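Long-range contacts in pks18 (Mycobacterium tuberculosis, PDB 1TED), which probably extends medium- and long-chain acyl-CoA starters with malonyl-CoA to make tri- and tetraketide alpha-pyrones, working as a homodimer of the chalcone synthase family: residues A[82-86]-A[203-207]; A[100-106]-A[268-273]; A[142-146]-A[171-175]; A[174-179]-A[348-353]. All coordinates share one frame; numbering follows the deposited sequence.

In the fold
All four contacts are largely buried, but they differ in depth. Contact 4 lies about 2 Å from the centre of the chain, centre to centre, and joins two helix starts by apolar packing; contact 3 shares G174 and C175 with it and adds waters and aromatic rings. Contacts 1 and 2 lie farther out, about 15 and 22 Å from that centre, and rely more on polar atoms. Contacts 2 and 3 also meet the second subunit, and contacts 1, 2 and 3 line the bound myristic acid, which L348 of contact 4 also touches. E203, in segment 203-207, links three contacts: its carboxylate bonds S143 N of contact 3 and S349 OG of contact 4.

Contact 1. Residues A[82-86]-A[203-207]. With MYR (myristic acid), chain E.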
loop_
_atom_site.group_PDB
_atom_site.type_symbol
_atom_site.label_atom_id
_atom_site.label_comp_id
_atom_site.label_asym_id
_atom_site.label_seq_id
_atom_site.Cartn_x
_atom_site.Cartn_y
_atom_site.Cartn_z
ATOM N N ARG A 82 21.853 11.144 6.287
ATOM C CA ARG A 82 22.187 9.853 6.883
ATOM C C ARG A 82 21.989 8.680 5.948
ATOM O O ARG A 82 21.080 8.681 5.123
ATOM C CB ARG A 82 21.352 9.635 8.143
ATOM C CG ARG A 82 21.351 10.822 9.092
ATOM C CD ARG A 82 22.762 11.283 9.433
ATOM N NE ARG A 82 22.767 12.127 10.624
ATOM C CZ ARG A 82 22.890 11.670 11.868
ATOM N NH1 ARG A 82 23.031 10.373 12.098
ATOM N NH2 ARG A 82 22.852 12.514 12.885
ATOM N N MET A 83 22.841 7.671 6.086
ATOM C CA MET A 83 22.745 6.503 5.232
ATOM C C MET A 83 23.041 5.195 5.962
ATOM O O MET A 83 24.045 5.075 6.670
ATOM C CB MET A 83 23.679 6.674 4.042
ATOM C CG MET A 83 23.355 7.909 3.212
ATOM S SD MET A 83 24.392 8.077 1.769
ATOM C CE MET A 83 24.022 9.789 1.275
ATOM N N ALA A 84 22.147 4.224 5.781
ATOM C CA ALA A 84 22.275 2.911 6.403
ATOM C C ALA A 84 23.481 2.210 5.812
ATOM O O ALA A 84 24.196 1.457 6.492
ATOM C CB ALA A 84 21.016 2.092 6.142
ATOM N N VAL A 85 23.695 2.481 4.529
ATOM C CA VAL A 85 24.787 1.908 3.759
ATOM C C VAL A 85 25.664 3.013 3.166
ATOM O O VAL A 85 25.181 4.108 2.881
ATOM C CB VAL A 85 24.211 1.015 2.626
ATOM C CG1 VAL A 85 25.106 1.042 1.409
ATOM C CG2 VAL A 85 24.043 -0.415 3.137
ATOM N N ASP A 86 26.952 2.723 3.008
ATOM C CA ASP A 86 27.895 3.675 2.422
ATOM C C ASP A 86 28.039 3.261 0.967
ATOM O O ASP A 86 28.869 2.419 0.641
ATOM C CB ASP A 86 29.258 3.581 3.103
ATOM C CG ASP A 86 30.206 4.683 2.665
ATOM O OD1 ASP A 86 30.188 5.054 1.472
ATOM O OD2 ASP A 86 30.974 5.176 3.517
ATOM N N GLU A 203 12.354 5.076 5.009
ATOM C CA GLU A 203 12.890 5.265 3.683
ATOM C C GLU A 203 14.396 5.060 3.666
ATOM O O GLU A 203 15.146 5.744 4.370
ATOM C CB GLU A 203 12.502 6.663 3.193
ATOM C CG GLU A 203 11.929 6.709 1.782
ATOM C CD GLU A 203 10.566 6.030 1.625
ATOM O OE1 GLU A 203 9.565 6.538 2.179
ATOM O OE2 GLU A 203 10.497 4.993 0.935
ATOM N N LEU A 204 14.823 4.087 2.870
ATOM C CA LEU A 204 16.230 3.741 2.736
ATOM C C LEU A 204 16.702 3.869 1.298
ATOM O O LEU A 204 16.796 2.877 0.569
ATOM C CB LEU A 204 16.465 2.309 3.222
ATOM C CG LEU A 204 16.873 2.137 4.683
ATOM C CD1 LEU A 204 16.002 2.986 5.573
ATOM C CD2 LEU A 204 16.783 0.658 5.059
ATOM N N CYS A 205 17.003 5.099 0.899
ATOM C CA CYS A 205 17.472 5.381 -0.449
ATOM C C CYS A 205 18.883 4.837 -0.708
ATOM O O CYS A 205 19.139 4.255 -1.760
ATOM C CB CYS A 205 17.450 6.897 -0.703
ATOM S SG CYS A 205 15.811 7.675 -0.631
ATOM N N SER A 206 19.789 5.032 0.252
ATOM C CA SER A 206 21.177 4.585 0.119
ATOM C C SER A 206 21.281 3.148 -0.377
ATOM O O SER A 206 22.246 2.773 -1.039
ATOM C CB SER A 206 21.924 4.738 1.460
ATOM O OG SER A 206 21.470 3.827 2.455
ATOM N N VAL A 207 20.269 2.353 -0.060
ATOM C CA VAL A 207 20.221 0.959 -0.457
ATOM C C VAL A 207 20.020 0.780 -1.962
ATOM O O VAL A 207 20.303 -0.289 -2.506
ATOM C CB VAL A 207 19.104 0.234 0.336
ATOM C CG1 VAL A 207 18.496 -0.876 -0.471
ATOM C CG2 VAL A 207 19.685 -0.328 1.607
HETATM C C1 MYR E . 25.249 9.010 -2.446
HETATM O O1 MYR E . 25.874 9.465 -1.490
HETATM O O2 MYR E . 25.473 9.447 -3.576
HETATM C C2 MYR E . 24.207 7.910 -2.238
HETATM C C3 MYR E . 22.796 8.432 -2.519
HETATM C C4 MYR E . 21.747 7.342 -2.281
HETATM C C5 MYR E . 20.338 7.842 -2.603
HETATM C C6 MYR E . 20.156 8.165 -4.089
HETATM C C7 MYR E . 20.179 6.917 -4.976
HETATM C C8 MYR E . 18.963 6.017 -4.746
HETATM C C9 MYR E . 17.658 6.720 -5.125
HETATM C C10 MYR E . 16.450 5.860 -4.753
HETATM C C11 MYR E . 15.143 6.587 -5.073
HETATM C C12 MYR E . 13.931 5.753 -4.654
HETATM C C13 MYR E . 12.636 6.526 -4.910
HETATM C C14 MYR E . 11.415 5.722 -4.459
#
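M83 and S206 bring the two backbones nearest, with CA atoms 5.7 Å apart, as the loop leaving strand 80-82 passes the segment running on from strand 196-204. S206 buries more of its surface against the other segment than any other residue here. Its CB packs against M83 CB at 3.7 Å, and its hydroxyl sits between its own backbone N and carbonyl carbon (chi1 69°), a rotation that points OG into the bend of A84 and V85. There OG accepts a weak hydrogen bond from V85 N, 3.3 Å long with an N-H...O angle of 157°. The stronger partner of OG is the carboxylate of D226, which also takes the backbone N-H of A84, so one carboxylate holds both segments. Apolar contact is slight: A84 CB rests near L204 CG at 4.4 Å.

M83 runs on past S206 as an extended chain to the carboxyl end of the myristic acid, where CE lies 3.3 Å from ligand O1. From the other segment, S206 CA approaches ligand C4 at 3.7 Å. Next to it, C205 CB lies 3.6 Å from ligand C5. The two segments thus share a wall along the ligand, in keeping with the substrate-binding tunnel known for this enzyme. The side chain of H221, probably substrate-binding, is about 8 Å from that of M83.

H112 of helix 102-125 packs on A84, V85 and L204, and F109 adds to the cover of L204. V47 of strand 46-48 touches M83, while D226 begins strand 226-236 beside L204 and C205.

Contact 2. Residues A[100-106]-A[268-273]; sequences ATIRDRM and VNHNGI. With MYR (myristic acid), chain E.
V268 and I102 pack where a beta hairpin with a two-residue loop, joining strands 264-269 and 272-277 through a type I turn from N269 to G272, meets the start of helix 102-125. The V268 and I102 side chains cross at about a right angle, CG1 to CG1 4.0 Å. N269 offers its carbonyl O to the flank of I102, 3.6 Å from CB, while its side-chain OD1 bonds R103 of the second subunit. H270 O accepts a hydrogen bond from I102 N at 2.8 Å, at the first turn of the helix, and the H270 ring turns its edge to A100 N. N271 lays its carbonyl O over one face of the R105 guanidinium without a hydrogen bond. R105 NE is committed to T101 OG1, 2.9 Å away and in the guanidinium plane (N-H...O angle 167°), and NH1 reaches the carbonyls of V207 and A209. I102 CD1, with CG1 anti to the backbone N (chi1 -174°), rests 3.5 Å from CA of G272, whose backbone angles would press any side chain on the carbonyl O of N271. At I273 the hairpin borders the myristic acid: CG2 is 3.8 Å from ligand C14, and CD1 touches M106 CE at 4.1 Å.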
loop_
_atom_site.group_PDB
_atom_site.type_symbol
_atom_site.label_atom_id
_atom_site.label_comp_id
_atom_site.label_asym_id
_atom_site.label_seq_id
_atom_site.Cartn_x
_atom_site.Cartn_y
_atom_site.Cartn_z
ATOM N N ALA A 100 21.239 -6.756 -12.217
ATOM C CA ALA A 100 20.384 -7.758 -11.598
ATOM C C ALA A 100 20.525 -7.927 -10.086
ATOM O O ALA A 100 20.337 -9.026 -9.574
ATOM C CB ALA A 100 20.619 -9.110 -12.294
ATOM N N THR A 101 20.826 -6.849 -9.373
ATOM C CA THR A 101 20.984 -6.925 -7.924
ATOM C C THR A 101 19.759 -6.455 -7.123
ATOM O O THR A 101 19.823 -6.333 -5.895
ATOM C CB THR A 101 22.191 -6.082 -7.468
ATOM O OG1 THR A 101 22.063 -4.750 -7.993
ATOM C CG2 THR A 101 23.501 -6.715 -7.942
ATOM N N ILE A 102 18.652 -6.192 -7.811
ATOM C CA ILE A 102 17.447 -5.715 -7.141
ATOM C C ILE A 102 16.982 -6.561 -5.942
ATOM O O ILE A 102 16.634 -6.011 -4.888
ATOM C CB ILE A 102 16.280 -5.573 -8.142
ATOM C CG1 ILE A 102 15.068 -4.941 -7.449
ATOM C CG2 ILE A 102 15.924 -6.917 -8.715
ATOM C CD1 ILE A 102 15.338 -3.558 -6.876
ATOM N N ARG A 103 16.978 -7.888 -6.090
ATOM C CA ARG A 103 16.541 -8.769 -5.000
ATOM C C ARG A 103 17.435 -8.655 -3.763
ATOM O O ARG A 103 16.946 -8.656 -2.635
ATOM C CB ARG A 103 16.497 -10.231 -5.464
ATOM C CG ARG A 103 15.842 -11.184 -4.458
ATOM C CD ARG A 103 14.354 -10.878 -4.261
ATOM N NE ARG A 103 13.757 -11.660 -3.178
ATOM C CZ ARG A 103 13.397 -12.941 -3.264
ATOM N NH1 ARG A 103 13.557 -13.625 -4.394
ATOM N NH2 ARG A 103 12.881 -13.546 -2.207
ATOM N N ASP A 104 18.744 -8.556 -3.970
ATOM C CA ASP A 104 19.665 -8.435 -2.847
ATOM C C ASP A 104 19.538 -7.092 -2.157
ATOM O O ASP A 104 19.761 -6.991 -0.952
ATOM C CB ASP A 104 21.114 -8.643 -3.304
ATOM C CG ASP A 104 21.427 -10.099 -3.603
ATOM O OD1 ASP A 104 20.658 -10.984 -3.159
ATOM O OD2 ASP A 104 22.450 -10.366 -4.271
ATOM N N ARG A 105 19.174 -6.065 -2.919
ATOM C CA ARG A 105 19.017 -4.720 -2.376
ATOM C C ARG A 105 17.765 -4.608 -1.498
ATOM O O ARG A 105 17.739 -3.824 -0.543
ATOM C CB ARG A 105 18.984 -3.697 -3.520
ATOM C CG ARG A 105 20.332 -3.491 -4.239
ATOM C CD ARG A 105 20.120 -2.733 -5.550
ATOM N NE ARG A 105 21.342 -2.461 -6.304
ATOM C CZ ARG A 105 22.097 -1.376 -6.159
ATOM N NH1 ARG A 105 21.772 -0.440 -5.276
ATOM N NH2 ARG A 105 23.165 -1.211 -6.927
ATOM N N MET A 106 16.731 -5.393 -1.807
ATOM C CA MET A 106 15.511 -5.391 -1.006
ATOM C C MET A 106 15.826 -6.122 0.310
ATOM O O MET A 106 15.270 -5.801 1.367
ATOM C CB MET A 106 14.382 -6.101 -1.752
ATOM C CG MET A 106 14.134 -5.571 -3.158
ATOM S SD MET A 106 13.502 -3.882 -3.190
ATOM C CE MET A 106 15.065 -2.903 -3.262
ATOM N N VAL A 268 10.956 0.240 -10.852
ATOM C CA VAL A 268 11.865 -0.752 -10.314
ATOM C C VAL A 268 12.837 -1.207 -11.401
ATOM O O VAL A 268 12.416 -1.774 -12.407
ATOM C CB VAL A 268 11.078 -1.991 -9.783
ATOM C CG1 VAL A 268 12.050 -3.046 -9.276
ATOM C CG2 VAL A 268 10.112 -1.573 -8.670
ATOM N N ASN A 269 14.129 -0.944 -11.216
ATOM C CA ASN A 269 15.125 -1.387 -12.185
ATOM C C ASN A 269 15.854 -2.612 -11.645
ATOM O O ASN A 269 15.853 -2.874 -10.438
ATOM C CB ASN A 269 16.161 -0.303 -12.481
ATOM C CG ASN A 269 15.598 0.852 -13.277
ATOM O OD1 ASN A 269 14.738 0.670 -14.143
ATOM N ND2 ASN A 269 16.098 2.055 -12.999
ATOM N N HIS A 270 16.489 -3.346 -12.554
ATOM C CA HIS A 270 17.225 -4.560 -12.212
ATOM C C HIS A 270 18.281 -4.323 -11.147
ATOM O O HIS A 270 18.658 -5.249 -10.431
ATOM C CB HIS A 270 17.897 -5.146 -13.454
ATOM C CG HIS A 270 19.006 -4.301 -14.001
ATOM N ND1 HIS A 270 18.791 -3.276 -14.898
ATOM C CD2 HIS A 270 20.341 -4.327 -13.771
ATOM C CE1 HIS A 270 19.946 -2.709 -15.199
ATOM N NE2 HIS A 270 20.902 -3.326 -14.527
ATOM N N ASN A 271 18.764 -3.089 -11.054
ATOM C CA ASN A 271 19.780 -2.748 -10.072
ATOM C C ASN A 271 19.277 -1.827 -8.971
ATOM O O ASN A 271 20.063 -1.213 -8.256
ATOM C CB ASN A 271 20.998 -2.120 -10.757
ATOM C CG ASN A 271 20.638 -0.923 -11.639
ATOM O OD1 ASN A 271 19.457 -0.597 -11.844
ATOM N ND2 ASN A 271 21.671 -0.263 -12.172
ATOM N N GLY A 272 17.962 -1.734 -8.829
ATOM C CA GLY A 272 17.410 -0.895 -7.789
ATOM C C GLY A 272 16.205 -0.059 -8.174
ATOM O O GLY A 272 15.873 0.102 -9.352
ATOM N N ILE A 273 15.538 0.463 -7.151
ATOM C CA ILE A 273 14.384 1.312 -7.353
ATOM C C ILE A 273 14.923 2.686 -7.727
ATOM O O ILE A 273 16.011 3.071 -7.298
ATOM C CB ILE A 273 13.544 1.422 -6.070
ATOM C CG1 ILE A 273 12.926 0.057 -5.737
ATOM C CG2 ILE A 273 12.468 2.482 -6.246
ATOM C CD1 ILE A 273 12.310 -0.013 -4.367
HETATM C C1 MYR E . 25.249 9.010 -2.446
HETATM O O1 MYR E . 25.874 9.465 -1.490
HETATM O O2 MYR E . 25.473 9.447 -3.576
HETATM C C2 MYR E . 24.207 7.910 -2.238
HETATM C C3 MYR E . 22.796 8.432 -2.519
HETATM C C4 MYR E . 21.747 7.342 -2.281
HETATM C C5 MYR E . 20.338 7.842 -2.603
HETATM C C6 MYR E . 20.156 8.165 -4.089
HETATM C C7 MYR E . 20.179 6.917 -4.976
HETATM C C8 MYR E . 18.963 6.017 -4.746
HETATM C C9 MYR E . 17.658 6.720 -5.125
HETATM C C10 MYR E . 16.450 5.860 -4.753
HETATM C C11 MYR E . 15.143 6.587 -5.073
HETATM C C12 MYR E . 13.931 5.753 -4.654
HETATM C C13 MYR E . 12.636 6.526 -4.910
HETATM C C14 MYR E . 11.415 5.722 -4.459
#

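Contact 3. Residues A[142-146]-A[171-175]; sequences TSTGF and NFMGC. With MYR (myristic acid), chain E.
F146, with its ring turned beside its own backbone N (chi1 -48°), drives an edge into the face of F172, whose chi1 of -96° swings that face round to receive it. The stack is T-shaped, with ring centroids 5.0 Å apart and planes at 72°. F146 CE1 also meets N171 OD1 at 3.4 Å, the amide oxygen lying at the ring edge near its plane. Both segments leave neighbouring parallel strands of the thiolase fold: T142 bridges N171, and T142 O, on a lone pair in its carbonyl plane, receives F172 N at 3.2 Å. Segment 171-175 then leads to C175, by similarity the nucleophile, just before helix 177-191. S143 OG accepts a weak hydrogen bond from G174 N at 3.2 Å. Two waters extend this polar seam, the first joining T142 O to M173 N, the second linking S143 OG to G174 O. On the ligand side, S143 CB lies 3.6 Å from C14 at the tail of the myristic acid, and T144 CG2 is 3.7 Å from C12. E203 holds this loop through S143 N and T144 OG1. At the dimer interface the F146 ring meets F146 of the second subunit, and F172 of that subunit packs on it.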
loop_
_atom_site.group_PDB
_atom_site.type_symbol
_atom_site.label_atom_id
_atom_site.label_comp_id
_atom_site.label_asym_id
_atom_site.label_seq_id
_atom_site.Cartn_x
_atom_site.Cartn_y
_atom_site.Cartn_z
ATOM N N THR A 142 6.484 3.088 2.400
ATOM C CA THR A 142 7.836 3.086 1.845
ATOM C C THR A 142 7.751 3.078 0.332
ATOM O O THR A 142 6.738 2.676 -0.240
ATOM C CB THR A 142 8.635 1.810 2.224
ATOM O OG1 THR A 142 8.406 1.487 3.599
ATOM C CG2 THR A 142 10.130 2.032 1.994
ATOM N N SER A 143 8.833 3.504 -0.312
ATOM C CA SER A 143 8.929 3.496 -1.764
ATOM C C SER A 143 10.334 3.027 -2.127
ATOM O O SER A 143 10.743 3.096 -3.280
ATOM C CB SER A 143 8.665 4.895 -2.327
ATOM O OG SER A 143 7.292 5.232 -2.199
ATOM N N THR A 144 11.065 2.527 -1.131
ATOM C CA THR A 144 12.442 2.067 -1.334
ATOM C C THR A 144 12.732 0.630 -0.887
ATOM O O THR A 144 13.892 0.234 -0.817
ATOM C CB THR A 144 13.439 2.998 -0.600
ATOM O OG1 THR A 144 13.017 3.178 0.761
ATOM C CG2 THR A 144 13.521 4.364 -1.294
ATOM N N GLY A 145 11.685 -0.144 -0.605
ATOM C CA GLY A 145 11.868 -1.517 -0.145
ATOM C C GLY A 145 11.186 -2.625 -0.933
ATOM O O GLY A 145 11.604 -2.953 -2.030
ATOM N N PHE A 146 10.142 -3.216 -0.367
ATOM C CA PHE A 146 9.377 -4.311 -0.997
ATOM C C PHE A 146 9.926 -5.712 -0.692
ATOM O O PHE A 146 10.806 -6.202 -1.399
ATOM C CB PHE A 146 9.289 -4.170 -2.537
ATOM C CG PHE A 146 8.887 -2.797 -3.025
ATOM C CD1 PHE A 146 8.273 -1.875 -2.177
ATOM C CD2 PHE A 146 9.147 -2.425 -4.345
ATOM C CE1 PHE A 146 7.927 -0.600 -2.638
ATOM C CE2 PHE A 146 8.808 -1.162 -4.817
ATOM C CZ PHE A 146 8.198 -0.245 -3.965
ATOM N N ASN A 171 2.909 1.316 -0.498
ATOM C CA ASN A 171 4.103 1.432 -1.316
ATOM C C ASN A 171 3.915 2.340 -2.531
ATOM O O ASN A 171 2.802 2.499 -3.043
ATOM C CB ASN A 171 4.546 0.049 -1.804
ATOM C CG ASN A 171 4.955 -0.870 -0.671
ATOM O OD1 ASN A 171 5.885 -0.577 0.083
ATOM N ND2 ASN A 171 4.258 -1.992 -0.546
ATOM N N PHE A 172 5.024 2.928 -2.976
ATOM C CA PHE A 172 5.067 3.799 -4.149
ATOM C C PHE A 172 4.147 5.011 -4.212
ATOM O O PHE A 172 3.718 5.419 -5.299
ATOM C CB PHE A 172 4.901 2.963 -5.425
ATOM C CG PHE A 172 6.208 2.589 -6.075
ATOM C CD1 PHE A 172 7.407 2.723 -5.381
ATOM C CD2 PHE A 172 6.241 2.107 -7.379
ATOM C CE1 PHE A 172 8.622 2.385 -5.978
ATOM C CE2 PHE A 172 7.447 1.766 -7.986
ATOM C CZ PHE A 172 8.642 1.907 -7.281
ATOM N N MET A 173 3.831 5.586 -3.056
ATOM C CA MET A 173 3.027 6.792 -3.048
ATOM C C MET A 173 4.017 7.939 -2.805
ATOM O O MET A 173 3.637 9.076 -2.525
ATOM C CB MET A 173 1.918 6.720 -1.988
ATOM C CG MET A 173 0.881 5.653 -2.333
ATOM S SD MET A 173 -0.743 5.857 -1.611
ATOM C CE MET A 173 -1.520 6.886 -2.865
ATOM N N GLY A 174 5.297 7.602 -2.915
ATOM C CA GLY A 174 6.370 8.575 -2.776
ATOM C C GLY A 174 6.548 9.490 -1.572
ATOM O O GLY A 174 6.300 9.123 -0.420
ATOM N N CYS A 175 7.000 10.703 -1.870
ATOM C CA CYS A 175 7.286 11.721 -0.866
ATOM C C CYS A 175 6.087 12.164 -0.049
ATOM O O CYS A 175 6.251 12.707 1.041
ATOM C CB CYS A 175 7.937 12.953 -1.530
ATOM S SG CYS A 175 9.530 12.645 -2.355
HETATM C C1 MYR E . 25.249 9.010 -2.446
HETATM O O1 MYR E . 25.874 9.465 -1.490
HETATM O O2 MYR E . 25.473 9.447 -3.576
HETATM C C2 MYR E . 24.207 7.910 -2.238
HETATM C C3 MYR E . 22.796 8.432 -2.519
HETATM C C4 MYR E . 21.747 7.342 -2.281
HETATM C C5 MYR E . 20.338 7.842 -2.603
HETATM C C6 MYR E . 20.156 8.165 -4.089
HETATM C C7 MYR E . 20.179 6.917 -4.976
HETATM C C8 MYR E . 18.963 6.017 -4.746
HETATM C C9 MYR E . 17.658 6.720 -5.125
HETATM C C10 MYR E . 16.450 5.860 -4.753
HETATM C C11 MYR E . 15.143 6.587 -5.073
HETATM C C12 MYR E . 13.931 5.753 -4.654
HETATM C C13 MYR E . 12.636 6.526 -4.910
HETATM C C14 MYR E . 11.415 5.722 -4.459
HETATM O O HOH W 1 4.839 4.876 -0.285
HETATM O O HOH W 2 7.121 6.491 0.024
#

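Contact 4. Residues A[174-179]-A[348-353]; sequences GCAAAM and LSVSLI
A178 CB is the central bump of this contact, seated in a hollow of the opposing helix between S349 O at 3.5 Å and I353 CD1 at 4.0 Å. S349 CB fills the reciprocal notch, lodged between G174 O and A177 CB, the latter 3.8 Å away. Farther along, M179 is bent at chi2 and chi3, and L352 CD2 sits in the bend, 4.0 Å from CG and 3.9 Å from CE; the two side chains cross at about a right angle. At the start of both segments C175 SG packs against L348, 3.9 Å from its CA and 4.1 Å from CG. Small residues let the starts of helices 177-191 and 349-361 come close, with C175 O 3.5 Å from S349 CA in a CH...O contact (angle at H 160°). The helices come from the N- and C-terminal halves of the thiolase fold and meet at its core. C175, the nucleophile by similarity, touches H313 and N346, consistent with the Cys-His-Asn triad of this family. No hydrogen bond crosses the contact, and S349 OG turns to E203 instead; cohesion between the helix starts therefore rests mainly on shape and apolar fit, with polar ties supplied by the surrounding residues.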
loop_
_atom_site.group_PDB
_atom_site.type_symbol
_atom_site.label_atom_id
_atom_site.label_comp_id
_atom_site.label_asym_id
_atom_site.label_seq_id
_atom_site.Cartn_x
_atom_site.Cartn_y
_atom_site.Cartn_z
ATOM N N GLY A 174 5.297 7.602 -2.915
ATOM C CA GLY A 174 6.370 8.575 -2.776
ATOM C C GLY A 174 6.548 9.490 -1.572
ATOM O O GLY A 174 6.300 9.123 -0.420
ATOM N N CYS A 175 7.000 10.703 -1.870
ATOM C CA CYS A 175 7.286 11.721 -0.866
ATOM C C CYS A 175 6.087 12.164 -0.049
ATOM O O CYS A 175 6.251 12.707 1.041
ATOM C CB CYS A 175 7.937 12.953 -1.530
ATOM S SG CYS A 175 9.530 12.645 -2.355
ATOM N N ALA A 176 4.883 11.925 -0.563
ATOM C CA ALA A 176 3.669 12.335 0.148
ATOM C C ALA A 176 2.952 11.198 0.882
ATOM O O ALA A 176 1.845 11.386 1.386
ATOM C CB ALA A 176 2.698 13.017 -0.832
ATOM N N ALA A 177 3.593 10.037 0.969
ATOM C CA ALA A 177 2.981 8.863 1.602
ATOM C C ALA A 177 2.616 8.996 3.089
ATOM O O ALA A 177 1.733 8.293 3.581
ATOM C CB ALA A 177 3.871 7.641 1.384
ATOM N N ALA A 178 3.286 9.885 3.812
ATOM C CA ALA A 178 2.961 10.050 5.218
ATOM C C ALA A 178 1.527 10.535 5.329
ATOM O O ALA A 178 0.833 10.186 6.281
ATOM C CB ALA A 178 3.902 11.041 5.879
ATOM N N MET A 179 1.081 11.329 4.356
ATOM C CA MET A 179 -0.292 11.843 4.354
ATOM C C MET A 179 -1.342 10.767 4.046
ATOM O O MET A 179 -2.401 10.740 4.680
ATOM C CB MET A 179 -0.441 12.995 3.353
ATOM C CG MET A 179 0.313 14.271 3.736
ATOM S SD MET A 179 -0.225 14.980 5.307
ATOM C CE MET A 179 0.933 14.255 6.449
ATOM N N LEU A 348 12.178 11.311 1.446
ATOM C CA LEU A 348 10.871 10.950 0.926
ATOM C C LEU A 348 9.731 11.156 1.938
ATOM O O LEU A 348 9.640 12.221 2.553
ATOM C CB LEU A 348 10.924 9.500 0.421
ATOM C CG LEU A 348 11.549 9.294 -0.971
ATOM C CD1 LEU A 348 12.726 10.209 -1.176
ATOM C CD2 LEU A 348 11.973 7.854 -1.151
ATOM N N SER A 349 8.877 10.147 2.109
ATOM C CA SER A 349 7.734 10.240 3.019
ATOM C C SER A 349 8.061 10.683 4.434
ATOM O O SER A 349 7.254 11.328 5.090
ATOM C CB SER A 349 6.999 8.900 3.082
ATOM O OG SER A 349 7.861 7.852 3.493
ATOM N N VAL A 350 9.253 10.339 4.895
ATOM C CA VAL A 350 9.689 10.659 6.245
ATOM C C VAL A 350 9.888 12.142 6.561
ATOM O O VAL A 350 9.609 12.584 7.679
ATOM C CB VAL A 350 11.021 9.933 6.540
ATOM C CG1 VAL A 350 11.552 10.338 7.901
ATOM C CG2 VAL A 350 10.823 8.426 6.445
ATOM N N SER A 351 10.370 12.899 5.575
ATOM C CA SER A 351 10.684 14.314 5.756
ATOM C C SER A 351 9.605 15.213 6.337
ATOM O O SER A 351 9.878 16.047 7.198
ATOM C CB SER A 351 11.192 14.893 4.441
ATOM O OG SER A 351 12.374 14.219 4.046
ATOM N N LEU A 352 8.379 15.048 5.878
ATOM C CA LEU A 352 7.306 15.872 6.392
ATOM C C LEU A 352 7.208 15.712 7.912
ATOM O O LEU A 352 6.982 16.680 8.630
ATOM C CB LEU A 352 5.994 15.473 5.706
ATOM C CG LEU A 352 4.904 16.535 5.569
ATOM C CD1 LEU A 352 5.504 17.835 5.069
ATOM C CD2 LEU A 352 3.827 16.028 4.607
ATOM N N ILE A 353 7.411 14.499 8.415
ATOM C CA ILE A 353 7.307 14.285 9.859
ATOM C C ILE A 353 8.491 14.856 10.650
ATOM O O ILE A 353 8.330 15.257 11.799
ATOM C CB ILE A 353 7.077 12.785 10.175
ATOM C CG1 ILE A 353 5.738 12.345 9.572
ATOM C CG2 ILE A 353 7.038 12.558 11.674
ATOM C CD1 ILE A 353 5.507 10.860 9.586
#